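Local structure of phospholyase (Arthrobacter aurescens, 5G4I) at residues E101-R113 and W265-M279. The protein is a pyridoxal-phosphate-dependent phospholyase, a homologue of class III transaminases that works as a lyase on phosphorylated substrates. Residues are numbered along the deposited sequence; the frame is centred on the assembly and turned at random.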
loop_
_atom_site.group_PDB
_atom_site.type_symbol
_atom_site.label_atom_id
_atom_site.label_comp_id
_atom_site.label_asym_id
_atom_site.label_seq_id
_atom_site.Cartn_x
_atom_site.Cartn_y
_atom_site.Cartn_z
ATOM N N GLU A 101 -9.226 18.072 -5.845
ATOM C CA GLU A 101 -9.288 19.286 -6.646
ATOM C C GLU A 101 -7.897 19.955 -6.831
ATOM O O GLU A 101 -7.510 20.366 -7.986
ATOM C CB GLU A 101 -10.331 20.284 -6.075
ATOM C CG GLU A 101 -11.759 19.762 -6.264
ATOM C CD GLU A 101 -12.784 20.611 -5.514
ATOM O OE1 GLU A 101 -12.482 21.234 -4.465
ATOM O OE2 GLU A 101 -13.984 20.461 -5.833
ATOM N N ALA A 102 -7.119 20.043 -5.773
ATOM C CA ALA A 102 -5.809 20.672 -5.827
ATOM C C ALA A 102 -4.832 19.854 -6.707
ATOM O O ALA A 102 -4.080 20.432 -7.552
ATOM C CB ALA A 102 -5.181 20.880 -4.453
ATOM N N LEU A 103 -4.830 18.521 -6.550
ATOM C CA LEU A 103 -3.937 17.703 -7.353
ATOM C C LEU A 103 -4.349 17.703 -8.845
ATOM O O LEU A 103 -3.470 17.829 -9.737
ATOM C CB LEU A 103 -3.863 16.281 -6.739
ATOM C CG LEU A 103 -2.976 15.281 -7.491
ATOM C CD1 LEU A 103 -1.516 15.715 -7.451
ATOM C CD2 LEU A 103 -3.153 13.926 -6.729
ATOM N N LEU A 104 -5.658 17.595 -9.082
ATOM C CA LEU A 104 -6.112 17.541 -10.493
ATOM C C LEU A 104 -5.923 18.888 -11.199
ATOM O O LEU A 104 -5.783 18.914 -12.446
ATOM C CB LEU A 104 -7.529 17.014 -10.550
ATOM C CG LEU A 104 -7.740 15.512 -10.228
ATOM C CD1 LEU A 104 -9.193 15.171 -9.990
ATOM C CD2 LEU A 104 -7.098 14.624 -11.308
ATOM N N SER A 105 -5.847 19.980 -10.455
ATOM C CA SER A 105 -5.587 21.327 -11.071
ATOM C C SER A 105 -4.165 21.390 -11.654
ATOM O O SER A 105 -3.811 22.295 -12.397
ATOM C CB SER A 105 -5.770 22.466 -10.045
ATOM O OG SER A 105 -4.695 22.562 -9.073
ATOM N N LYS A 106 -3.262 20.438 -11.269
ATOM C CA LYS A 106 -1.895 20.316 -11.791
ATOM C C LYS A 106 -1.778 19.518 -13.076
ATOM O O LYS A 106 -0.627 19.301 -13.546
ATOM C CB LYS A 106 -0.944 19.707 -10.705
ATOM C CG LYS A 106 -0.951 20.428 -9.392
ATOM C CD LYS A 106 -0.531 21.874 -9.520
ATOM C CE LYS A 106 -0.245 22.454 -8.119
ATOM N NZ LYS A 106 0.035 23.918 -8.191
ATOM N N PHE A 107 -2.920 19.129 -13.631
ATOM C CA PHE A 107 -3.007 18.342 -14.867
ATOM C C PHE A 107 -3.840 19.003 -15.948
ATOM O O PHE A 107 -4.721 19.700 -15.652
ATOM C CB PHE A 107 -3.600 16.929 -14.606
ATOM C CG PHE A 107 -2.662 15.992 -13.888
ATOM C CD1 PHE A 107 -1.794 15.240 -14.587
ATOM C CD2 PHE A 107 -2.674 15.898 -12.533
ATOM C CE1 PHE A 107 -0.922 14.415 -13.953
ATOM C CE2 PHE A 107 -1.802 15.076 -11.864
ATOM C CZ PHE A 107 -0.923 14.332 -12.582
ATOM N N ASP A 108 -3.519 18.728 -17.198
ATOM C CA ASP A 108 -4.275 19.257 -18.343
ATOM C C ASP A 108 -4.922 18.192 -19.155
ATOM O O ASP A 108 -4.788 17.071 -18.901
ATOM C CB ASP A 108 -3.408 19.734 -19.487
ATOM C CG ASP A 108 -2.511 20.703 -19.163
ATOM O OD1 ASP A 108 -2.830 21.519 -18.288
ATOM O OD2 ASP A 108 -1.482 20.686 -19.912
ATOM N N GLY A 109 -5.544 18.623 -20.236
ATOM C CA GLY A 109 -6.105 17.632 -21.174
ATOM C C GLY A 109 -7.247 16.814 -20.563
ATOM O O GLY A 109 -8.019 17.224 -19.723
ATOM N N ALA A 110 -7.242 15.497 -20.883
ATOM C CA ALA A 110 -8.288 14.602 -20.445
ATOM C C ALA A 110 -7.986 13.930 -19.050
ATOM O O ALA A 110 -8.763 13.117 -18.613
ATOM C CB ALA A 110 -8.467 13.506 -21.488
ATOM N N LEU A 111 -6.881 14.365 -18.427
ATOM C CA LEU A 111 -6.520 13.826 -17.081
ATOM C C LEU A 111 -7.264 14.568 -16.003
ATOM O O LEU A 111 -6.827 15.657 -15.543
ATOM C CB LEU A 111 -5.000 13.856 -16.940
ATOM C CG LEU A 111 -4.207 12.932 -17.857
ATOM C CD1 LEU A 111 -2.697 13.212 -17.865
ATOM C CD2 LEU A 111 -4.468 11.455 -17.511
ATOM N N GLU A 112 -8.430 14.048 -15.639
ATOM C CA GLU A 112 -9.409 14.747 -14.830
ATOM C C GLU A 112 -10.122 13.922 -13.798
ATOM O O GLU A 112 -11.033 14.389 -13.127
ATOM C CB GLU A 112 -10.431 15.473 -15.701
ATOM C CG GLU A 112 -11.238 14.653 -16.516
ATOM C CD GLU A 112 -12.130 15.538 -17.450
ATOM O OE1 GLU A 112 -12.291 16.777 -17.262
ATOM O OE2 GLU A 112 -12.664 14.955 -18.375
ATOM N N ARG A 113 -9.625 12.677 -13.495
ATOM C CA ARG A 113 -10.115 11.847 -12.399
ATOM C C ARG A 113 -8.944 11.164 -11.608
ATOM O O ARG A 113 -7.838 11.068 -12.175
ATOM C CB ARG A 113 -11.058 10.732 -12.928
ATOM C CG ARG A 113 -12.418 11.253 -13.556
ATOM C CD ARG A 113 -13.326 12.001 -12.603
ATOM N NE ARG A 113 -14.601 12.330 -13.330
ATOM C CZ ARG A 113 -14.787 13.431 -14.046
ATOM N NH1 ARG A 113 -13.855 14.315 -14.221
ATOM N NH2 ARG A 113 -15.976 13.550 -14.704
ATOM N N TRP A 265 5.327 17.468 -14.248
ATOM C CA TRP A 265 5.413 16.012 -14.508
ATOM C C TRP A 265 6.483 15.763 -15.537
ATOM O O TRP A 265 6.612 16.509 -16.540
ATOM C CB TRP A 265 4.041 15.471 -15.008
ATOM C CG TRP A 265 2.906 15.868 -14.025
ATOM C CD1 TRP A 265 1.929 16.801 -14.237
ATOM C CD2 TRP A 265 2.786 15.534 -12.646
ATOM N NE1 TRP A 265 1.173 17.028 -13.135
ATOM C CE2 TRP A 265 1.719 16.258 -12.111
ATOM C CE3 TRP A 265 3.497 14.620 -11.800
ATOM C CZ2 TRP A 265 1.325 16.148 -10.756
ATOM C CZ3 TRP A 265 3.080 14.504 -10.478
ATOM C CH2 TRP A 265 2.034 15.269 -9.959
ATOM N N GLY A 266 7.312 14.752 -15.298
ATOM C CA GLY A 266 8.328 14.352 -16.265
ATOM C C GLY A 266 7.844 14.023 -17.651
ATOM O O GLY A 266 8.634 14.262 -18.631
ATOM N N TYR A 267 6.627 13.487 -17.804
ATOM C CA TYR A 267 6.169 13.150 -19.205
ATOM C C TYR A 267 6.151 14.350 -20.092
ATOM O O TYR A 267 6.157 14.242 -21.326
ATOM C CB TYR A 267 4.860 12.393 -19.214
ATOM C CG TYR A 267 3.597 13.214 -18.873
ATOM C CD1 TYR A 267 2.983 14.059 -19.811
ATOM C CD2 TYR A 267 2.976 13.153 -17.586
ATOM C CE1 TYR A 267 1.838 14.755 -19.526
ATOM C CE2 TYR A 267 1.857 13.908 -17.317
ATOM C CZ TYR A 267 1.316 14.712 -18.296
ATOM O OH TYR A 267 0.117 15.444 -18.028
ATOM N N GLN A 268 6.086 15.574 -19.508
ATOM C CA GLN A 268 5.987 16.838 -20.256
ATOM C C GLN A 268 7.300 17.116 -20.962
ATOM O O GLN A 268 7.299 18.048 -21.845
ATOM C CB GLN A 268 5.563 18.026 -19.256
ATOM C CG GLN A 268 4.156 17.868 -18.710
ATOM C CD GLN A 268 3.720 18.731 -17.506
ATOM O OE1 GLN A 268 4.486 19.005 -16.717
ATOM N NE2 GLN A 268 2.417 19.013 -17.402
ATOM N N MET A 269 8.423 16.457 -20.666
ATOM C CA MET A 269 9.655 16.533 -21.521
ATOM C C MET A 269 9.437 15.970 -22.918
ATOM O O MET A 269 10.304 16.290 -23.815
ATOM C CB MET A 269 10.840 15.850 -20.832
ATOM C CG MET A 269 11.262 16.370 -19.481
ATOM S SD MET A 269 12.689 15.607 -18.733
ATOM C CE MET A 269 12.129 13.903 -18.392
ATOM N N PHE A 270 8.366 15.228 -23.173
ATOM C CA PHE A 270 8.058 14.598 -24.463
ATOM C C PHE A 270 6.762 15.149 -24.968
ATOM O O PHE A 270 5.891 15.694 -24.228
ATOM C CB PHE A 270 8.008 13.085 -24.234
ATOM C CG PHE A 270 9.250 12.531 -23.503
ATOM C CD1 PHE A 270 10.465 12.429 -24.154
ATOM C CD2 PHE A 270 9.204 12.108 -22.176
ATOM C CE1 PHE A 270 11.610 11.952 -23.534
ATOM C CE2 PHE A 270 10.344 11.683 -21.545
ATOM C CZ PHE A 270 11.538 11.565 -22.201
ATOM N N ASN A 271 6.507 14.951 -26.252
ATOM C CA ASN A 271 5.244 15.373 -26.820
ATOM C C ASN A 271 4.210 14.214 -26.750
ATOM O O ASN A 271 3.844 13.538 -27.738
ATOM C CB ASN A 271 5.428 15.851 -28.272
ATOM C CG ASN A 271 4.146 16.437 -28.858
ATOM O OD1 ASN A 271 3.207 16.876 -28.144
ATOM N ND2 ASN A 271 4.066 16.399 -30.192
ATOM N N VAL A 272 3.772 13.941 -25.515
ATOM C CA VAL A 272 2.908 12.807 -25.192
ATOM C C VAL A 272 1.916 13.197 -24.073
ATOM O O VAL A 272 2.259 14.015 -23.189
ATOM C CB VAL A 272 3.718 11.565 -24.698
ATOM C CG1 VAL A 272 4.314 11.719 -23.275
ATOM C CG2 VAL A 272 2.903 10.267 -24.742
ATOM N N GLU A 273 0.697 12.677 -24.165
ATOM C CA GLU A 273 -0.309 12.816 -23.055
ATOM C C GLU A 273 -0.706 11.388 -22.698
ATOM O O GLU A 273 -1.464 10.704 -23.405
ATOM C CB GLU A 273 -1.569 13.603 -23.405
ATOM C CG GLU A 273 -2.480 13.750 -22.179
ATOM C CD GLU A 273 -3.815 14.468 -22.494
ATOM O OE1 GLU A 273 -3.830 15.462 -23.285
ATOM O OE2 GLU A 273 -4.893 14.055 -21.989
ATOM N N PRO A 274 -0.157 10.843 -21.579
ATOM C CA PRO A 274 -0.559 9.503 -21.144
ATOM C C PRO A 274 -2.016 9.375 -20.734
ATOM O O PRO A 274 -2.631 10.351 -20.244
ATOM C CB PRO A 274 0.361 9.234 -19.924
ATOM C CG PRO A 274 1.276 10.308 -19.875
ATOM C CD PRO A 274 0.730 11.501 -20.613
ATOM N N GLU A 275 -2.578 8.156 -20.841
ATOM C CA GLU A 275 -3.880 7.826 -20.342
ATOM C C GLU A 275 -3.922 7.634 -18.797
ATOM O O GLU A 275 -4.971 7.784 -18.170
ATOM C CB GLU A 275 -4.531 6.616 -20.984
ATOM C CG GLU A 275 -4.787 6.777 -22.480
ATOM C CD GLU A 275 -3.640 6.329 -23.372
ATOM O OE1 GLU A 275 -2.437 6.259 -22.997
ATOM O OE2 GLU A 275 -3.921 6.051 -24.619
ATOM N N LEU A 276 -2.745 7.225 -18.263
ATOM C CA LEU A 276 -2.623 6.877 -16.834
ATOM C C LEU A 276 -1.280 7.441 -16.348
ATOM O O LEU A 276 -0.246 7.344 -17.038
ATOM C CB LEU A 276 -2.514 5.307 -16.687
ATOM C CG LEU A 276 -3.867 4.544 -16.976
ATOM C CD1 LEU A 276 -3.601 3.103 -17.504
ATOM C CD2 LEU A 276 -4.749 4.549 -15.758
ATOM N N VAL A 277 -1.359 8.052 -15.143
ATOM C CA VAL A 277 -0.157 8.673 -14.466
ATOM C C VAL A 277 -0.122 8.172 -13.021
ATOM O O VAL A 277 -1.122 8.278 -12.321
ATOM C CB VAL A 277 -0.180 10.237 -14.518
ATOM C CG1 VAL A 277 1.057 10.781 -13.855
ATOM C CG2 VAL A 277 -0.288 10.724 -15.937
ATOM N N THR A 278 1.005 7.566 -12.641
ATOM C CA THR A 278 1.135 7.035 -11.239
ATOM C C THR A 278 2.151 7.896 -10.471
ATOM O O THR A 278 3.064 8.496 -11.014
ATOM C CB THR A 278 1.551 5.544 -11.270
ATOM O OG1 THR A 278 2.790 5.439 -11.957
ATOM C CG2 THR A 278 0.498 4.676 -11.970
ATOM N N MET A 279 2.002 7.908 -9.143
ATOM C CA MET A 279 2.835 8.771 -8.282
ATOM C C MET A 279 2.886 8.141 -6.874
ATOM O O MET A 279 2.092 7.273 -6.473
ATOM C CB MET A 279 2.328 10.191 -8.318
ATOM C CG MET A 279 1.003 10.306 -7.784
ATOM S SD MET A 279 0.160 11.942 -8.204
ATOM C CE MET A 279 0.063 12.002 -9.670
HETATM O O HOH W 1 0.053 20.190 -16.086
HETATM O O HOH W 2 0.849 18.984 -20.141
HETATM O O HOH W 3 -0.677 17.762 -17.328
#
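Phe107 lays one ring face on one face of the Trp265 indole in an offset stack, with 4.1 Å between the centroids of the phenyl and five-membered rings and 12° between their planes. The overlap runs onto the benzo half, for Phe107 CZ lies 3.4 Å from Trp265 CZ2. At the phenyl edge, near its plane, sit Tyr267 OH, Val277 CG1 and the Met279 methyl, CE being 3.9 Å from Phe107 CZ. The indole edge carries the polar link: Trp265 NE1 donates to Lys106 O at 2.9 Å, with the oxygen almost in the indole plane, although the donor stands 50° out of the plane of the Lys106 carbonyl. Water 1 also donates to Lys106 O and accepts from Gln268 NE2. With the indole cut back to an alanine, one face of Phe107 would probably lose its stack, and Lys106 O would be likely to depend more on water 1.

Leu111 directs both methyls across the contact, CD1 to Tyr267 OH and Val277 CG2, CD2 to within 3.5 Å of Pro274 O. On the exposed side, Glu273 is extended, CG anti to the backbone N (chi1 -177°), which carries its carboxylate to the turn from Asp108 to Leu111; Ala110 N donates a hydrogen bond of 3.0 Å to Glu273 OE2 from the syn side, tilted out of the carboxylate plane. That type II' turn has Gly109 at positive phi, and a CB there would collide with Glu273 OE1.

Toward the interior, Leu103 CD2 rests on Met279 SD at 4.1 Å. The side chain of Met279, on strand 276-279, is about 9 Å from the bound pyridoxal phosphate. The contact thus packs the connection from helix 94-104 to edge strand 113-117 against strand 276-279 and its preceding loop, at the mixed seven-stranded sheet of the large domain, characteristic of fold-type I pyridoxal-phosphate enzymes.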